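Local coordinates for sister chromatid cohesion protein (Chaetomium thermophilum, PDB 5T8V) that probably loads cohesin onto chromatin, this chain being the C-terminal, HEAT-repeat part of the loader Scc2, at residues A126-M137 with A151-L162. Residues are numbered along the deposited sequence; the frame is centred on the assembly and turned at random.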
ATOM      1  N   ALA A 126      35.899 -57.436   1.159  1.00 17.85           N
ATOM      2  CA  ALA A 126      34.563 -57.771   0.676  1.00 17.69           C
ATOM      3  C   ALA A 126      33.958 -56.623  -0.123  1.00 16.74           C
ATOM      4  O   ALA A 126      33.348 -56.846  -1.175  1.00 17.10           O
ATOM      5  CB  ALA A 126      33.657 -58.135   1.851  1.00 18.16           C
ATOM      6  N   ILE A 127      34.108 -55.389   0.363  1.00 20.96           N
ATOM      7  CA  ILE A 127      33.583 -54.226  -0.353  1.00 21.90           C
ATOM      8  C   ILE A 127      34.122 -54.200  -1.779  1.00 23.49           C
ATOM      9  O   ILE A 127      33.366 -54.187  -2.763  1.00 24.67           O
ATOM     10  CB  ILE A 127      33.934 -52.932   0.404  1.00 21.81           C
ATOM     11  CG1 ILE A 127      33.230 -52.909   1.763  1.00 22.80           C
ATOM     12  CG2 ILE A 127      33.546 -51.697  -0.408  1.00 22.10           C
ATOM     13  CD1 ILE A 127      33.694 -51.798   2.686  1.00 23.35           C
ATOM     14  N   ARG A 128      35.449 -54.204  -1.910  1.00 25.19           N
ATOM     15  CA  ARG A 128      36.043 -54.105  -3.234  1.00 26.92           C
ATOM     16  C   ARG A 128      35.905 -55.399  -4.027  1.00 26.65           C
ATOM     17  O   ARG A 128      35.966 -55.365  -5.262  1.00 26.64           O
ATOM     18  CB  ARG A 128      37.503 -53.679  -3.109  1.00 29.17           C
ATOM     19  CG  ARG A 128      37.628 -52.222  -2.689  1.00 30.42           C
ATOM     20  CD  ARG A 128      39.002 -51.661  -2.950  1.00 32.24           C
ATOM     21  NE  ARG A 128      39.012 -50.202  -2.840  1.00 31.74           N
ATOM     22  CZ  ARG A 128      38.728 -49.365  -3.835  1.00 30.49           C
ATOM     23  NH1 ARG A 128      38.407 -49.828  -5.035  1.00 30.70           N
ATOM     24  NH2 ARG A 128      38.766 -48.057  -3.629  1.00 29.78           N
ATOM     25  N   ALA A 129      35.701 -56.532  -3.352  1.00 22.79           N
ATOM     26  CA  ALA A 129      35.320 -57.748  -4.060  1.00 23.02           C
ATOM     27  C   ALA A 129      33.981 -57.559  -4.764  1.00 22.74           C
ATOM     28  O   ALA A 129      33.831 -57.891  -5.947  1.00 23.47           O
ATOM     29  CB  ALA A 129      35.257 -58.925  -3.088  1.00 23.50           C
ATOM     30  N   ALA A 130      32.992 -57.020  -4.043  1.00 20.30           N
ATOM     31  CA  ALA A 130      31.708 -56.706  -4.660  1.00 20.11           C
ATOM     32  C   ALA A 130      31.890 -55.763  -5.837  1.00 19.59           C
ATOM     33  O   ALA A 130      31.332 -55.987  -6.919  1.00 19.76           O
ATOM     34  CB  ALA A 130      30.763 -56.089  -3.629  1.00 19.73           C
ATOM     35  N   ARG A 131      32.676 -54.699  -5.648  1.00 17.17           N
ATOM     36  CA  ARG A 131      32.919 -53.770  -6.748  1.00 16.98           C
ATOM     37  C   ARG A 131      33.464 -54.500  -7.971  1.00 16.41           C
ATOM     38  O   ARG A 131      33.009 -54.276  -9.101  1.00 16.72           O
ATOM     39  CB  ARG A 131      33.879 -52.669  -6.307  1.00 17.48           C
ATOM     40  CG  ARG A 131      34.111 -51.616  -7.376  1.00 18.24           C
ATOM     41  CD  ARG A 131      34.727 -50.357  -6.808  1.00 19.40           C
ATOM     42  NE  ARG A 131      34.542 -49.225  -7.713  1.00 22.01           N
ATOM     43  CZ  ARG A 131      35.425 -48.818  -8.620  1.00 24.06           C
ATOM     44  NH1 ARG A 131      36.587 -49.442  -8.767  1.00 24.52           N
ATOM     45  NH2 ARG A 131      35.144 -47.772  -9.386  1.00 25.29           N
ATOM     46  N   THR A 132      34.438 -55.390  -7.764  1.00 20.90           N
ATOM     47  CA  THR A 132      34.988 -56.157  -8.878  1.00 22.66           C
ATOM     48  C   THR A 132      33.906 -56.984  -9.563  1.00 23.72           C
ATOM     49  O   THR A 132      33.811 -57.002 -10.796  1.00 24.60           O
ATOM     50  CB  THR A 132      36.124 -57.055  -8.388  1.00 23.00           C
ATOM     51  OG1 THR A 132      37.210 -56.242  -7.929  1.00 23.45           O
ATOM     52  CG2 THR A 132      36.623 -57.967  -9.506  1.00 24.55           C
ATOM     53  N   SER A 133      33.085 -57.689  -8.779  1.00 23.50           N
ATOM     54  CA  SER A 133      32.017 -58.493  -9.368  1.00 24.21           C
ATOM     55  C   SER A 133      31.117 -57.640 -10.255  1.00 24.36           C
ATOM     56  O   SER A 133      30.846 -57.990 -11.413  1.00 25.74           O
ATOM     57  CB  SER A 133      31.200 -59.164  -8.265  1.00 25.52           C
ATOM     58  OG  SER A 133      31.993 -60.079  -7.530  1.00 27.53           O
ATOM     59  N   MET A 134      30.645 -56.508  -9.727  1.00 24.91           N
ATOM     60  CA  MET A 134      29.770 -55.638 -10.508  1.00 23.97           C
ATOM     61  C   MET A 134      30.448 -55.203 -11.802  1.00 24.06           C
ATOM     62  O   MET A 134      29.880 -55.337 -12.893  1.00 23.72           O
ATOM     63  CB  MET A 134      29.364 -54.422  -9.677  1.00 22.98           C
ATOM     64  CG  MET A 134      28.642 -54.757  -8.377  1.00 23.06           C
ATOM     65  SD  MET A 134      27.211 -55.833  -8.598  1.00 24.77           S
ATOM     66  CE  MET A 134      27.845 -57.375  -7.941  1.00 25.23           C
ATOM     67  N   ARG A 135      31.675 -54.682 -11.702  1.00 28.73           N
ATOM     68  CA  ARG A 135      32.374 -54.245 -12.907  1.00 29.49           C
ATOM     69  C   ARG A 135      32.478 -55.375 -13.924  1.00 29.88           C
ATOM     70  O   ARG A 135      32.312 -55.152 -15.129  1.00 30.04           O
ATOM     71  CB  ARG A 135      33.759 -53.715 -12.552  1.00 29.68           C
ATOM     72  CG  ARG A 135      34.610 -53.401 -13.766  1.00 31.09           C
ATOM     73  CD  ARG A 135      35.678 -52.385 -13.434  1.00 32.74           C
ATOM     74  NE  ARG A 135      35.114 -51.060 -13.199  1.00 33.23           N
ATOM     75  CZ  ARG A 135      35.773 -50.057 -12.628  1.00 34.12           C
ATOM     76  NH1 ARG A 135      37.024 -50.224 -12.218  1.00 35.24           N
ATOM     77  NH2 ARG A 135      35.179 -48.885 -12.456  1.00 34.36           N
ATOM     78  N   ILE A 136      32.750 -56.595 -13.459  1.00 21.59           N
ATOM     79  CA  ILE A 136      32.758 -57.746 -14.358  1.00 23.74           C
ATOM     80  C   ILE A 136      31.403 -57.897 -15.034  1.00 25.07           C
ATOM     81  O   ILE A 136      31.318 -58.268 -16.212  1.00 25.33           O
ATOM     82  CB  ILE A 136      33.158 -59.022 -13.592  1.00 23.97           C
ATOM     83  CG1 ILE A 136      34.647 -58.966 -13.240  1.00 24.03           C
ATOM     84  CG2 ILE A 136      32.845 -60.276 -14.417  1.00 25.62           C
ATOM     85  CD1 ILE A 136      35.097 -60.047 -12.281  1.00 24.60           C
ATOM     86  N   MET A 137      30.322 -57.616 -14.305  1.00 32.50           N
ATOM     87  CA  MET A 137      28.994 -57.631 -14.907  1.00 32.97           C
ATOM     88  C   MET A 137      28.704 -56.390 -15.744  1.00 32.56           C
ATOM     89  O   MET A 137      27.614 -56.295 -16.316  1.00 33.00           O
ATOM     90  CB  MET A 137      27.924 -57.778 -13.823  1.00 32.55           C
ATOM     91  CG  MET A 137      27.716 -59.208 -13.362  1.00 33.93           C
ATOM     92  SD  MET A 137      26.354 -59.381 -12.197  1.00 34.29           S
ATOM     93  CE  MET A 137      27.084 -58.660 -10.732  1.00 32.89           C
ATOM     94  N   ALA A 151      25.296 -62.111  -6.370  1.00 27.70           N
ATOM     95  CA  ALA A 151      26.366 -61.136  -6.180  1.00 24.18           C
ATOM     96  C   ALA A 151      25.789 -59.739  -5.997  1.00 22.35           C
ATOM     97  O   ALA A 151      26.203 -58.992  -5.100  1.00 21.32           O
ATOM     98  CB  ALA A 151      27.333 -61.172  -7.364  1.00 23.97           C
ATOM     99  N   ILE A 152      24.822 -59.369  -6.840  1.00 21.59           N
ATOM    100  CA  ILE A 152      24.124 -58.101  -6.655  1.00 20.46           C
ATOM    101  C   ILE A 152      23.515 -58.040  -5.262  1.00 21.29           C
ATOM    102  O   ILE A 152      23.606 -57.018  -4.573  1.00 21.17           O
ATOM    103  CB  ILE A 152      23.055 -57.910  -7.748  1.00 21.28           C
ATOM    104  CG1 ILE A 152      23.717 -57.855  -9.128  1.00 21.19           C
ATOM    105  CG2 ILE A 152      22.257 -56.631  -7.497  1.00 21.00           C
ATOM    106  CD1 ILE A 152      22.747 -57.855 -10.283  1.00 22.29           C
ATOM    107  N   GLU A 153      22.889 -59.133  -4.820  1.00 33.16           N
ATOM    108  CA  GLU A 153      22.277 -59.144  -3.495  1.00 34.63           C
ATOM    109  C   GLU A 153      23.313 -58.856  -2.412  1.00 31.80           C
ATOM    110  O   GLU A 153      23.076 -58.051  -1.504  1.00 29.57           O
ATOM    111  CB  GLU A 153      21.595 -60.492  -3.251  1.00 39.94           C
ATOM    112  CG  GLU A 153      20.386 -60.415  -2.335  1.00 45.62           C
ATOM    113  CD  GLU A 153      19.251 -59.616  -2.945  1.00 49.67           C
ATOM    114  OE1 GLU A 153      19.208 -59.498  -4.188  1.00 49.66           O
ATOM    115  OE2 GLU A 153      18.405 -59.104  -2.183  1.00 52.13           O
ATOM    116  N   GLN A 154      24.475 -59.508  -2.497  1.00 34.89           N
ATOM    117  CA  GLN A 154      25.531 -59.291  -1.514  1.00 33.48           C
ATOM    118  C   GLN A 154      25.998 -57.840  -1.525  1.00 30.65           C
ATOM    119  O   GLN A 154      26.116 -57.204  -0.471  1.00 30.52           O
ATOM    120  CB  GLN A 154      26.704 -60.234  -1.795  1.00 34.47           C
ATOM    121  CG  GLN A 154      26.371 -61.707  -1.627  1.00 38.10           C
ATOM    122  CD  GLN A 154      27.457 -62.618  -2.172  1.00 40.26           C
ATOM    123  OE1 GLN A 154      28.165 -62.267  -3.118  1.00 39.49           O
ATOM    124  NE2 GLN A 154      27.593 -63.797  -1.576  1.00 42.86           N
ATOM    125  N   ALA A 155      26.278 -57.301  -2.715  1.00 18.36           N
ATOM    126  CA  ALA A 155      26.707 -55.909  -2.814  1.00 17.32           C
ATOM    127  C   ALA A 155      25.681 -54.977  -2.182  1.00 17.43           C
ATOM    128  O   ALA A 155      26.030 -54.078  -1.406  1.00 16.96           O
ATOM    129  CB  ALA A 155      26.943 -55.543  -4.279  1.00 17.01           C
ATOM    130  N   LEU A 156      24.403 -55.180  -2.503  1.00 18.97           N
ATOM    131  CA  LEU A 156      23.347 -54.346  -1.941  1.00 19.41           C
ATOM    132  C   LEU A 156      23.321 -54.438  -0.420  1.00 19.78           C
ATOM    133  O   LEU A 156      23.177 -53.420   0.271  1.00 19.69           O
ATOM    134  CB  LEU A 156      22.001 -54.760  -2.532  1.00 20.59           C
ATOM    135  CG  LEU A 156      20.751 -54.093  -1.964  1.00 21.68           C
ATOM    136  CD1 LEU A 156      20.834 -52.576  -2.076  1.00 21.05           C
ATOM    137  CD2 LEU A 156      19.524 -54.629  -2.685  1.00 23.68           C
ATOM    138  N   SER A 157      23.457 -55.651   0.120  1.00 26.22           N
ATOM    139  CA  SER A 157      23.534 -55.804   1.568  1.00 27.37           C
ATOM    140  C   SER A 157      24.685 -54.987   2.134  1.00 25.75           C
ATOM    141  O   SER A 157      24.506 -54.215   3.081  1.00 26.11           O
ATOM    142  CB  SER A 157      23.689 -57.279   1.934  1.00 30.35           C
ATOM    143  OG  SER A 157      22.548 -58.017   1.539  1.00 33.76           O
ATOM    144  N   LEU A 158      25.879 -55.134   1.555  1.00 26.98           N
ATOM    145  CA  LEU A 158      27.030 -54.391   2.059  1.00 26.24           C
ATOM    146  C   LEU A 158      26.779 -52.890   2.024  1.00 26.00           C
ATOM    147  O   LEU A 158      27.190 -52.168   2.936  1.00 27.11           O
ATOM    148  CB  LEU A 158      28.282 -54.740   1.256  1.00 25.87           C
ATOM    149  CG  LEU A 158      29.153 -55.863   1.822  1.00 26.35           C
ATOM    150  CD1 LEU A 158      30.283 -56.177   0.859  1.00 26.19           C
ATOM    151  CD2 LEU A 158      29.711 -55.498   3.194  1.00 25.58           C
ATOM    152  N   CYS A 159      26.114 -52.397   0.979  1.00 22.32           N
ATOM    153  CA  CYS A 159      25.802 -50.973   0.923  1.00 22.00           C
ATOM    154  C   CYS A 159      24.871 -50.575   2.062  1.00 23.89           C
ATOM    155  O   CYS A 159      25.121 -49.589   2.769  1.00 24.27           O
ATOM    156  CB  CYS A 159      25.187 -50.624  -0.433  1.00 21.37           C
ATOM    157  SG  CYS A 159      26.361 -50.674  -1.806  1.00 20.30           S
ATOM    158  N   LYS A 160      23.794 -51.338   2.265  1.00 29.57           N
ATOM    159  CA  LYS A 160      22.875 -51.030   3.357  1.00 31.87           C
ATOM    160  C   LYS A 160      23.600 -51.002   4.699  1.00 32.00           C
ATOM    161  O   LYS A 160      23.494 -50.030   5.454  1.00 32.67           O
ATOM    162  CB  LYS A 160      21.730 -52.044   3.390  1.00 34.90           C
ATOM    163  CG  LYS A 160      20.519 -51.633   2.558  1.00 37.41           C
ATOM    164  CD  LYS A 160      19.225 -52.252   3.076  1.00 40.48           C
ATOM    165  CE  LYS A 160      18.898 -53.560   2.376  1.00 42.35           C
ATOM    166  NZ  LYS A 160      17.628 -54.154   2.887  1.00 45.93           N
ATOM    167  N   ARG A 161      24.351 -52.062   5.012  1.00 31.61           N
ATOM    168  CA  ARG A 161      25.001 -52.144   6.316  1.00 33.02           C
ATOM    169  C   ARG A 161      26.106 -51.104   6.459  1.00 31.98           C
ATOM    170  O   ARG A 161      26.402 -50.666   7.577  1.00 32.25           O
ATOM    171  CB  ARG A 161      25.557 -53.551   6.541  1.00 34.36           C
ATOM    172  CG  ARG A 161      24.549 -54.658   6.261  1.00 36.75           C
ATOM    173  CD  ARG A 161      24.779 -55.896   7.116  1.00 39.43           C
ATOM    174  NE  ARG A 161      26.113 -56.472   6.951  1.00 40.38           N
ATOM    175  CZ  ARG A 161      26.483 -57.249   5.936  1.00 41.00           C
ATOM    176  NH1 ARG A 161      25.629 -57.549   4.965  1.00 41.53           N
ATOM    177  NH2 ARG A 161      27.720 -57.723   5.888  1.00 40.92           N
ATOM    178  N   LEU A 162      26.722 -50.696   5.348  1.00 29.42           N
ATOM    179  CA  LEU A 162      27.723 -49.635   5.401  1.00 28.11           C
ATOM    180  C   LEU A 162      27.082 -48.295   5.724  1.00 28.04           C
ATOM    181  O   LEU A 162      27.619 -47.520   6.524  1.00 28.57           O
ATOM    182  CB  LEU A 162      28.476 -49.554   4.072  1.00 27.11           C
ATOM    183  CG  LEU A 162      29.582 -50.586   3.835  1.00 26.94           C
ATOM    184  CD1 LEU A 162      30.040 -50.530   2.388  1.00 26.47           C
ATOM    185  CD2 LEU A 162      30.756 -50.357   4.778  1.00 26.90           C
TER
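Ala130 and Ala155 mark the point where helices 120-136 and 149-172, consecutive in the chain, run in opposed but strongly tilted directions, the axes of segments 126-136 and 151-162 being 9.6 Å apart with 138° between them. The CA atoms of these two alanines lie 5.4 Å from each other, and CB of Ala130 meets CB of Ala155 at 3.9 Å. Larger side chains pack to both sides of this small pair. Toward the end of helix 120-136, Met134 bends at chi2 and chi3 (-53° and 107°), which swings CE over the backbone of the partner helix, 3.7 Å from Ala151 O, while SD lies against CG1 of Ile152. Met137 brings its own methyl to that same CG1, CE to CG1 3.8 Å, and the isoleucine is thereby touched by both methionines, by the sulfur of one and the methyl of the other. At the other end, CD1 of Leu158 rests on the backbone of Ala126, 3.7 Å from its O. One turn beyond Leu158, Leu162 meets Ile127 tip to tip, CD1 of Ile127 being 3.9 Å from CD1 of Leu162. Helix 81-96 adds Leu87 and Cys90 against Ser133 and Leu94 against Leu158, whereas Leu196 of helix 190-213 touches Ile127. Ser133 OG is turned back to Ala129 O, which also accepts the Ser133 backbone N-H. The side-chain contacts between the two segments are thus all apolar, with methyls also resting on backbone carbonyls; dispersion and burial join these neighbouring helices of the alpha-solenoid.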